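Local coordinates for protein Xaa-Pro Dipeptidase (Alteromonas macleodii, PDB 2QS8) that probably removes the carboxy-terminal residue from dipeptides or other short peptides as a metal-dependent amidohydrolase, and holds a bound methionine in its active site, at residues 74-79 against 291-296; 196-201 against 234-239; 200-205 against 296-301. One frame throughout, in Å; residues are numbered along the deposited sequence.

Contact 1 of 3, residues 74-79 against 291-296; sequences QEYQSK and DNFFPE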
# COMPACT_ATOMS: atom_id res chain seq x y z
N GLN A 74 6.94 16.50 29.07
CA GLN A 74 5.88 15.80 29.78
C GLN A 74 6.37 15.26 31.12
O GLN A 74 7.58 15.08 31.32
CB GLN A 74 5.34 14.65 28.92
CG GLN A 74 6.28 13.47 28.79
CD GLN A 74 5.92 12.56 27.62
OE1 GLN A 74 6.18 12.89 26.46
NE2 GLN A 74 5.30 11.43 27.93
N GLU A 75 5.43 15.06 32.03
CA GLU A 75 5.66 14.50 33.36
C GLU A 75 4.35 13.84 33.73
O GLU A 75 3.34 14.52 33.89
CB GLU A 75 5.99 15.58 34.38
CG GLU A 75 7.31 16.27 34.13
CD GLU A 75 7.81 17.04 35.34
OE1 GLU A 75 6.99 17.78 35.94
OE2 GLU A 75 9.00 16.90 35.67
N TYR A 76 4.37 12.52 33.88
CA TYR A 76 3.15 11.79 34.19
C TYR A 76 2.43 12.26 35.45
O TYR A 76 3.02 12.33 36.53
CB TYR A 76 3.42 10.28 34.33
CG TYR A 76 2.18 9.48 34.09
CD1 TYR A 76 1.71 9.27 32.79
CD2 TYR A 76 1.39 9.03 35.15
CE1 TYR A 76 0.49 8.65 32.55
CE2 TYR A 76 0.16 8.41 34.93
CZ TYR A 76 -0.28 8.23 33.62
OH TYR A 76 -1.52 7.66 33.38
N GLN A 77 1.15 12.60 35.30
CA GLN A 77 0.33 13.05 36.42
C GLN A 77 -0.87 12.13 36.54
O GLN A 77 -1.35 11.58 35.55
CB GLN A 77 -0.15 14.49 36.18
CG GLN A 77 0.93 15.55 36.26
CD GLN A 77 0.41 16.94 35.97
OE1 GLN A 77 -0.03 17.23 34.85
NE2 GLN A 77 0.45 17.81 36.97
N SER A 78 -1.36 11.97 37.77
CA SER A 78 -2.53 11.15 38.04
C SER A 78 -3.74 11.70 37.28
O SER A 78 -3.72 12.85 36.80
CB SER A 78 -2.84 11.18 39.54
OG SER A 78 -3.20 12.49 39.94
N LYS A 79 -4.78 10.88 37.18
CA LYS A 79 -6.02 11.28 36.52
C LYS A 79 -6.56 12.55 37.18
O LYS A 79 -7.02 13.47 36.49
CB LYS A 79 -7.06 10.17 36.63
CG LYS A 79 -6.75 8.94 35.80
CD LYS A 79 -7.83 7.86 35.97
CE LYS A 79 -9.18 8.34 35.46
NZ LYS A 79 -10.23 7.30 35.66
N ASP A 291 -5.34 4.00 44.26
CA ASP A 291 -6.55 3.88 43.46
C ASP A 291 -6.74 5.10 42.55
O ASP A 291 -6.49 6.24 42.95
CB ASP A 291 -7.79 3.71 44.34
CG ASP A 291 -7.78 2.41 45.15
OD1 ASP A 291 -7.27 1.37 44.66
OD2 ASP A 291 -8.31 2.42 46.29
N ASN A 292 -7.17 4.83 41.31
CA ASN A 292 -7.44 5.86 40.31
C ASN A 292 -6.29 6.79 39.96
O ASN A 292 -6.51 7.91 39.48
CB ASN A 292 -8.65 6.70 40.75
CG ASN A 292 -9.90 5.87 40.94
OD1 ASN A 292 -10.36 5.20 40.02
ND2 ASN A 292 -10.46 5.90 42.15
N PHE A 293 -5.06 6.35 40.21
CA PHE A 293 -3.90 7.16 39.86
C PHE A 293 -3.75 6.98 38.34
O PHE A 293 -3.70 7.96 37.59
CB PHE A 293 -2.64 6.67 40.56
CG PHE A 293 -1.43 7.51 40.27
CD1 PHE A 293 -1.14 8.62 41.06
CD2 PHE A 293 -0.61 7.22 39.18
CE1 PHE A 293 -0.06 9.42 40.77
CE2 PHE A 293 0.47 8.02 38.89
CZ PHE A 293 0.75 9.12 39.68
N PHE A 294 -3.69 5.72 37.93
CA PHE A 294 -3.57 5.34 36.53
C PHE A 294 -4.97 4.99 35.99
O PHE A 294 -5.90 4.75 36.75
CB PHE A 294 -2.70 4.08 36.36
CG PHE A 294 -1.24 4.27 36.72
CD1 PHE A 294 -0.43 5.13 35.99
CD2 PHE A 294 -0.67 3.55 37.77
CE1 PHE A 294 0.93 5.27 36.29
CE2 PHE A 294 0.69 3.68 38.09
CZ PHE A 294 1.49 4.54 37.35
N PRO A 295 -5.12 4.99 34.66
CA PRO A 295 -6.43 4.64 34.11
C PRO A 295 -6.60 3.16 34.47
O PRO A 295 -5.60 2.46 34.69
CB PRO A 295 -6.24 4.85 32.61
CG PRO A 295 -5.27 6.00 32.57
CD PRO A 295 -4.27 5.63 33.64
N GLU A 296 -7.83 2.67 34.54
CA GLU A 296 -8.07 1.28 34.90
C GLU A 296 -7.40 0.27 33.98
O GLU A 296 -6.98 -0.80 34.43
CB GLU A 296 -9.58 0.99 34.96
CG GLU A 296 -10.30 1.69 36.11
CD GLU A 296 -9.58 1.55 37.44
OE1 GLU A 296 -9.30 0.41 37.86
OE2 GLU A 296 -9.29 2.59 38.08

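Contact 2 of 3, residues 196-201 against 234-239; sequences TVTGGV and VHAHGA. With MET (methionine), chain D.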
# COMPACT_ATOMS: atom_id res chain seq x y z
N THR A 196 8.11 1.19 19.31
CA THR A 196 7.58 0.37 20.39
C THR A 196 7.36 -1.01 19.76
O THR A 196 6.36 -1.26 19.09
CB THR A 196 6.24 0.94 20.96
OG1 THR A 196 5.35 1.28 19.89
CG2 THR A 196 6.51 2.17 21.80
N VAL A 197 8.34 -1.89 19.95
CA VAL A 197 8.27 -3.23 19.39
C VAL A 197 7.30 -4.15 20.15
O VAL A 197 6.98 -5.24 19.68
CB VAL A 197 9.68 -3.88 19.33
CG1 VAL A 197 10.00 -4.57 20.63
CG2 VAL A 197 9.76 -4.84 18.15
N THR A 198 6.85 -3.73 21.33
CA THR A 198 5.88 -4.51 22.10
C THR A 198 4.90 -3.54 22.75
O THR A 198 5.07 -2.33 22.68
CB THR A 198 6.53 -5.32 23.25
OG1 THR A 198 6.95 -4.44 24.30
CG2 THR A 198 7.73 -6.11 22.75
N GLY A 199 3.86 -4.09 23.38
CA GLY A 199 2.90 -3.24 24.06
C GLY A 199 3.60 -2.50 25.19
O GLY A 199 4.76 -2.79 25.49
N GLY A 200 2.90 -1.56 25.82
CA GLY A 200 3.51 -0.79 26.90
C GLY A 200 2.60 -0.58 28.09
O GLY A 200 1.46 -1.04 28.10
N VAL A 201 3.10 0.13 29.10
CA VAL A 201 2.35 0.38 30.32
C VAL A 201 1.45 1.62 30.34
O VAL A 201 0.24 1.51 30.49
CB VAL A 201 3.30 0.47 31.54
CG1 VAL A 201 2.52 0.81 32.81
CG2 VAL A 201 4.02 -0.84 31.72
N VAL A 234 14.74 0.93 20.99
CA VAL A 234 13.53 0.11 20.97
C VAL A 234 12.83 -0.17 22.30
O VAL A 234 13.39 -0.79 23.20
CB VAL A 234 13.83 -1.26 20.28
CG1 VAL A 234 12.56 -2.12 20.22
CG2 VAL A 234 14.39 -1.03 18.89
N HIS A 235 11.59 0.30 22.42
CA HIS A 235 10.79 0.05 23.61
C HIS A 235 10.41 -1.44 23.54
O HIS A 235 9.96 -1.90 22.50
CB HIS A 235 9.51 0.90 23.58
CG HIS A 235 8.45 0.46 24.54
ND1 HIS A 235 8.26 1.04 25.77
CD2 HIS A 235 7.51 -0.51 24.44
CE1 HIS A 235 7.25 0.46 26.39
NE2 HIS A 235 6.78 -0.49 25.60
N ALA A 236 10.59 -2.18 24.63
CA ALA A 236 10.24 -3.59 24.63
C ALA A 236 10.17 -4.20 26.03
O ALA A 236 11.15 -4.17 26.78
CB ALA A 236 11.21 -4.37 23.78
N HIS A 237 9.02 -4.76 26.36
CA HIS A 237 8.82 -5.40 27.65
C HIS A 237 8.76 -6.91 27.42
O HIS A 237 9.46 -7.67 28.08
CB HIS A 237 7.52 -4.92 28.31
CG HIS A 237 7.54 -3.50 28.75
ND1 HIS A 237 8.42 -3.03 29.70
CD2 HIS A 237 6.77 -2.44 28.40
CE1 HIS A 237 8.19 -1.74 29.92
NE2 HIS A 237 7.19 -1.36 29.14
N GLY A 238 7.91 -7.33 26.48
CA GLY A 238 7.77 -8.75 26.17
C GLY A 238 9.02 -9.27 25.48
O GLY A 238 9.63 -8.55 24.69
N ALA A 239 9.39 -10.50 25.78
CA ALA A 239 10.59 -11.11 25.20
C ALA A 239 10.54 -11.32 23.69
O ALA A 239 11.54 -11.09 23.01
CB ALA A 239 10.89 -12.44 25.90
N MET D . 7.13 4.33 29.57
CA MET D . 7.17 2.87 29.84
C MET D . 5.84 2.19 29.51
O MET D . 5.85 0.97 29.26
CB MET D . 7.50 2.62 31.31
CG MET D . 7.62 1.16 31.66
SD MET D . 8.21 0.95 33.30
CE MET D . 9.88 1.52 33.09
OXT MET D . 4.81 2.90 29.51

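Contact 3 of 3, residues 200-205 against 296-301; sequences GVLSVA and EIVRPK. With MET (methionine), chain D.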
# COMPACT_ATOMS: atom_id res chain seq x y z
N GLY A 200 2.90 -1.56 25.82
CA GLY A 200 3.51 -0.79 26.90
C GLY A 200 2.60 -0.58 28.09
O GLY A 200 1.46 -1.04 28.10
N VAL A 201 3.10 0.13 29.10
CA VAL A 201 2.35 0.38 30.32
C VAL A 201 1.45 1.62 30.34
O VAL A 201 0.24 1.51 30.49
CB VAL A 201 3.30 0.47 31.54
CG1 VAL A 201 2.52 0.81 32.81
CG2 VAL A 201 4.02 -0.84 31.72
N LEU A 202 2.05 2.80 30.22
CA LEU A 202 1.31 4.05 30.27
C LEU A 202 0.39 4.37 29.09
O LEU A 202 -0.20 5.44 29.02
CB LEU A 202 2.29 5.20 30.49
CG LEU A 202 3.14 4.99 31.74
CD1 LEU A 202 4.17 6.12 31.87
CD2 LEU A 202 2.23 4.93 32.96
N SER A 203 0.26 3.44 28.15
CA SER A 203 -0.62 3.67 27.02
C SER A 203 -2.00 3.13 27.35
O SER A 203 -2.13 2.13 28.05
CB SER A 203 -0.08 2.98 25.76
OG SER A 203 0.13 1.60 25.98
N VAL A 204 -3.04 3.82 26.89
CA VAL A 204 -4.41 3.39 27.13
C VAL A 204 -4.70 2.32 26.09
O VAL A 204 -5.31 2.58 25.05
CB VAL A 204 -5.41 4.56 26.98
CG1 VAL A 204 -6.83 4.11 27.30
CG2 VAL A 204 -5.00 5.69 27.90
N ALA A 205 -4.20 1.11 26.36
CA ALA A 205 -4.36 -0.03 25.46
C ALA A 205 -4.34 -1.32 26.28
O ALA A 205 -3.77 -1.37 27.36
CB ALA A 205 -3.23 -0.02 24.42
N GLU A 296 -7.83 2.67 34.54
CA GLU A 296 -8.07 1.28 34.90
C GLU A 296 -7.40 0.27 33.98
O GLU A 296 -6.98 -0.80 34.43
CB GLU A 296 -9.58 0.99 34.96
CG GLU A 296 -10.30 1.69 36.11
CD GLU A 296 -9.58 1.55 37.44
OE1 GLU A 296 -9.30 0.41 37.86
OE2 GLU A 296 -9.29 2.59 38.08
N ILE A 297 -7.29 0.60 32.70
CA ILE A 297 -6.68 -0.31 31.73
C ILE A 297 -5.14 -0.33 31.87
O ILE A 297 -4.49 -1.32 31.51
CB ILE A 297 -7.10 0.08 30.29
CG1 ILE A 297 -6.69 -1.01 29.30
CG2 ILE A 297 -6.50 1.40 29.89
CD1 ILE A 297 -7.31 -0.86 27.93
N VAL A 298 -4.59 0.76 32.41
CA VAL A 298 -3.15 0.90 32.62
C VAL A 298 -2.67 0.28 33.94
O VAL A 298 -1.62 -0.38 33.98
CB VAL A 298 -2.74 2.40 32.62
CG1 VAL A 298 -1.27 2.55 33.00
CG2 VAL A 298 -3.01 3.03 31.26
N ARG A 299 -3.43 0.49 35.01
CA ARG A 299 -3.07 -0.02 36.34
C ARG A 299 -2.51 -1.44 36.40
O ARG A 299 -1.46 -1.67 37.00
CB ARG A 299 -4.27 0.10 37.29
CG ARG A 299 -3.92 -0.20 38.73
CD ARG A 299 -5.08 0.07 39.68
NE ARG A 299 -4.63 0.07 41.07
CZ ARG A 299 -5.42 0.28 42.11
NH1 ARG A 299 -6.71 0.51 41.94
NH2 ARG A 299 -4.91 0.28 43.33
N PRO A 300 -3.20 -2.43 35.81
CA PRO A 300 -2.73 -3.82 35.82
C PRO A 300 -1.33 -3.98 35.24
O PRO A 300 -0.49 -4.70 35.78
CB PRO A 300 -3.78 -4.55 34.98
CG PRO A 300 -5.00 -3.73 35.15
CD PRO A 300 -4.48 -2.32 35.09
N LYS A 301 -1.09 -3.31 34.11
CA LYS A 301 0.18 -3.36 33.41
C LYS A 301 1.32 -2.78 34.24
O LYS A 301 2.42 -3.33 34.28
CB LYS A 301 0.08 -2.62 32.07
CG LYS A 301 -1.01 -3.17 31.14
CD LYS A 301 -1.01 -2.48 29.78
CE LYS A 301 -1.32 -1.00 29.91
NZ LYS A 301 -1.23 -0.29 28.60
N MET D . 7.13 4.33 29.57
CA MET D . 7.17 2.87 29.84
C MET D . 5.84 2.19 29.51
O MET D . 5.85 0.97 29.26
CB MET D . 7.50 2.62 31.31
CG MET D . 7.62 1.16 31.66
SD MET D . 8.21 0.95 33.30
CE MET D . 9.88 1.52 33.09
OXT MET D . 4.81 2.90 29.51

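Contact 1 of 3, residues 74-79 against 291-296
Tyr76 meets Phe293 and Phe294 through its ring and Pro295 through its hydroxyl. The edge of the Tyr76 ring, at CD2, lies 4.0 Å from Phe293 CE2, which sits in the plane of the tyrosine. Tyr76 CE2 is 3.5 Å from Phe294 CD1. The Tyr76 and Phe294 ring planes are inclined at 39°. Tyr76 OH touches Pro295 CD at 3.4 Å.

A CH-pi contact stands beside this group. Ser78 CB lies over one face of the Phe293 ring, 3.8 Å from its centroid. Phe293 starts out pointing away from 74-79, but CG anti to the backbone N (chi1 -178°) brings the ring back under Ser78. With an alanine in place of Phe293, Ser78 CB would lose the face it rests on, and a gap would probably open beside the Tyr76 edge.

The polar part is made by the backbone. Lys79 N donates to Phe293 O at 3.1 Å, with an N-H...O angle of 149°. Ser78 CA adds a CA-H...O contact to the same oxygen. The aliphatic part of Lys79 runs along the backbone oxygens of Asn292 and Phe294, with CD 3.7 Å from Phe294 O.

Leu202 also packs on Tyr76 and Phe294, and helix 278-287 packs on both phenylalanines. Two irregular loops thus meet at the surface of the TIM barrel, one after strand 69-70 and one between helices 278-287 and 299-319. Their position is consistent with the loops that frame the active-site mouth in amidohydrolase TIM barrels.

Contact 2 of 3, residues 196-201 against 234-239
The chi1 of His235, 164°, swings its ring away from the backbone N and across to Gly199. His237 has CG beside the backbone N instead (chi1 -69°), and its ring turns to the bound methionine. His235 NE2 donates to Gly199 O at 3.1 Å. The oxygen lies in the ring plane, but the donor stands above the carbonyl plane. Thr198 OG1 also donates to Gly199 O, in that plane and on a lone pair, and accepts a nearly straight bond from His237 N at 2.9 Å (170°). Two donors thus grip one buried carbonyl.

His237 NE2 donates to the ligand O at 2.7 Å, and Val201 N to the same oxygen at 2.9 Å. His237 ND1 is bonded to the second-shell hydroxyl of Thr257, which probably helps fix the turn of the ring.

Val197 packs on Val234 and Ala236, its CG1 3.4 Å from Ala236 CB. Val197 N bonds His235 O at 3.0 Å, beside the parallel bridge of Thr196 with His235.

The site lies where strands 192-196 and 231-236 of the barrel end side by side. Helix 239-248 packs against Val197, Val234 and Ala236, and helix 299-319 against Val201 and His237.

Contact 3 of 3, residues 200-205 against 296-301
Lys301 sets off toward the 200-205 loop, and its NZ ends among backbone carbonyls. The chain is extended except for a bend at chi3 (-63°), which turns CE and NZ in among the oxygens. NZ donates to Ser203 O at 2.6 Å, to Gly200 O at 2.8 Å and to Ala205 O at 3.0 Å. Each of these three bonds is tilted from its carbonyl plane. A fourth bond, to Val201 O, is weak. Ser203 OG approaches the same nitrogen, but its hydrogen-bond partner is His150.

Val298 crosses Val201 at about a right angle. Its CG1 sits close to Val201 O, at 3.1 Å, and also touches Leu202. The other methyl of Val298, CG2, meets Ser203 O at 3.4 Å.

Ile297 and Val204 also cross at about a right angle, with CG2 of Ile297 3.8 Å from CG1 of Val204. Ile297 CD1 reaches over the backbone of Ala205. Val204 is the centre of an inverse gamma turn, which bends the chain here. Ala205 also packs on Tyr186 of a second subunit.

On the ligand side, Leu202 N donates to OXT of the methionine at 2.9 Å, with an angle of 169°. The loop therefore presents N-H groups to the ligand carboxylate and carbonyls to Lys301. The buried ammonium probably stays charged, since carbonyl oxygens surround it. It would also tend to polarise the intervening peptides, probably strengthening their hold on the carboxylate.

Contacts 2 and 3 share Gly200 and Val201, and their centres are 12 Å apart. Both reach the bound methionine. Contact 2 brings His235 of strand 231-236 and His237 just after it, while contact 3 ties the same loop to the start of helix 299-319. Contact 1 lies farther from the ligand, its centre about 10 Å from that of contact 3, with which it shares Glu296. Leu202 CD2 lies 3.6 Å from Phe294 CE1, and Asp291 OD1 forms a salt bridge of 2.9 Å with Arg299 NH1. Contacts 1 and 2 do not touch. The Tyr76 side chain is about 8 Å from the methionine, and that of His235 about 6 Å from the magnesium ion.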